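PDB 5ZCG: probable protein phosphatase 2C 50 from Oryza sativa subsp. japonica, which probably removes phosphate from serine and threonine residues of target proteins as a magnesium-dependent phosphatase of the PP2C family. Local coordinates for residues Asn257-Ala260 with Cys261-Arg265. The protein carries 5 engineered substitutions. Numbering follows the deposited sequence.
Sequences NEEA and CKVAR
Lys262 N donates to Glu258 O at 3.0 Å with an N-H...O angle of 171°, one of four consecutive i to i+4 bonds that identify 257-265 as regular alpha helix; Cys261, Val263 and Ala264 bond back to Asn257, Glu259 and Ala260 in the same way.

The Lys262 side chain runs back over the same carbonyl. Its CB lies 3.5 Å from Glu258 O; CG, held beside the backbone N by chi1 of -70°, comes to 3.3 Å from that oxygen, and CD is already at 3.9 Å. CE has moved to 4.3 Å from Glu258 O, and a bend at chi4 turns NZ away from the carbonyl.

At the next residue, Val263 CG2, which also sits beside its backbone N, approaches Glu259 O to 3.3 Å, while the aliphatic CG of Glu259 stands 4.2 Å from this methyl. Cys261 SG lies 3.4 Å from Asn257 O.

On its buried side the helix packs through Cys261 and Ala264 on strands of an antiparallel sheet, Cys261 on 165-170 and both on 241-247, and Val263 meets helix 291-306, placing the helix in the layered alpha-beta-beta-alpha PP2C fold. Asn257 OD1 accepts a hydrogen bond from Arg165 on the sheet.

Chemically, cohesion here comes from main-chain amides and carbonyls, with aliphatic carbons lying against the bonded oxygens; Glu258 OE1 turns back to a weak hydrogen bond with Ser256 OG, so its carboxylate is engaged at the helix start and not with Lys262.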
loop_
_atom_site.group_PDB
_atom_site.type_symbol
_atom_site.label_atom_id
_atom_site.label_comp_id
_atom_site.label_asym_id
_atom_site.label_seq_id
_atom_site.Cartn_x
_atom_site.Cartn_y
_atom_site.Cartn_z
ATOM N N ASN A 257 14.158 16.171 -1.089
ATOM C CA ASN A 257 14.598 15.931 -2.464
ATOM C C ASN A 257 15.975 16.538 -2.717
ATOM O O ASN A 257 16.835 15.916 -3.354
ATOM C CB ASN A 257 13.576 16.510 -3.445
ATOM C CG ASN A 257 12.226 15.826 -3.365
ATOM O OD1 ASN A 257 12.084 14.772 -2.744
ATOM N ND2 ASN A 257 11.224 16.425 -3.998
ATOM N N GLU A 258 16.200 17.749 -2.201
ATOM C CA GLU A 258 17.448 18.469 -2.429
ATOM C C GLU A 258 18.631 17.741 -1.798
ATOM O O GLU A 258 19.671 17.542 -2.442
ATOM C CB GLU A 258 17.329 19.888 -1.861
ATOM C CG GLU A 258 16.216 20.760 -2.469
ATOM C CD GLU A 258 14.791 20.276 -2.173
ATOM O OE1 GLU A 258 14.607 19.376 -1.324
ATOM O OE2 GLU A 258 13.850 20.793 -2.812
ATOM N N GLU A 259 18.485 17.325 -0.537
ATOM C CA GLU A 259 19.576 16.632 0.139
ATOM C C GLU A 259 19.856 15.287 -0.514
ATOM O O GLU A 259 21.018 14.897 -0.666
ATOM C CB GLU A 259 19.256 16.450 1.623
ATOM C CG GLU A 259 20.416 15.863 2.424
ATOM C CD GLU A 259 20.225 15.977 3.927
ATOM O OE1 GLU A 259 19.069 15.905 4.399
ATOM O OE2 GLU A 259 21.238 16.137 4.639
ATOM N N ALA A 260 18.799 14.565 -0.904
ATOM C CA ALA A 260 18.985 13.278 -1.565
ATOM C C ALA A 260 19.743 13.437 -2.876
ATOM O O ALA A 260 20.675 12.674 -3.158
ATOM C CB ALA A 260 17.631 12.607 -1.799
ATOM N N CYS A 261 19.369 14.434 -3.686
ATOM C CA CYS A 261 20.057 14.647 -4.956
ATOM C C CYS A 261 21.521 15.010 -4.740
ATOM O O CYS A 261 22.419 14.445 -5.386
ATOM C CB CYS A 261 19.344 15.735 -5.758
ATOM S SG CYS A 261 17.812 15.170 -6.518
ATOM N N LYS A 262 21.783 15.958 -3.837
ATOM C CA LYS A 262 23.164 16.360 -3.573
ATOM C C LYS A 262 24.000 15.175 -3.104
ATOM O O LYS A 262 25.078 14.902 -3.651
ATOM C CB LYS A 262 23.186 17.492 -2.546
ATOM C CG LYS A 262 22.652 18.806 -3.100
ATOM C CD LYS A 262 22.738 19.949 -2.097
ATOM C CE LYS A 262 21.984 21.167 -2.610
ATOM N NZ LYS A 262 22.206 21.368 -4.075
ATOM N N VAL A 263 23.498 14.437 -2.110
ATOM C CA VAL A 263 24.243 13.310 -1.559
ATOM C C VAL A 263 24.512 12.268 -2.637
ATOM O O VAL A 263 25.638 11.783 -2.781
ATOM C CB VAL A 263 23.488 12.708 -0.358
ATOM C CG1 VAL A 263 24.013 11.319 -0.046
ATOM C CG2 VAL A 263 23.627 13.612 0.867
ATOM N N ALA A 264 23.491 11.921 -3.431
ATOM C CA ALA A 264 23.665 10.868 -4.430
ATOM C C ALA A 264 24.699 11.263 -5.475
ATOM O O ALA A 264 25.619 10.488 -5.784
ATOM C CB ALA A 264 22.320 10.545 -5.092
ATOM N N ARG A 265 24.563 12.470 -6.035
ATOM C CA ARG A 265 25.489 12.888 -7.085
ATOM C C ARG A 265 26.920 13.000 -6.565
ATOM O O ARG A 265 27.869 12.517 -7.213
ATOM C CB ARG A 265 25.011 14.214 -7.678
ATOM C CG ARG A 265 26.099 15.033 -8.346
ATOM C CD ARG A 265 25.591 16.411 -8.745
ATOM N NE ARG A 265 26.571 17.122 -9.562
ATOM C CZ ARG A 265 27.616 17.779 -9.070
ATOM N NH1 ARG A 265 27.816 17.820 -7.759
ATOM N NH2 ARG A 265 28.464 18.397 -9.884
#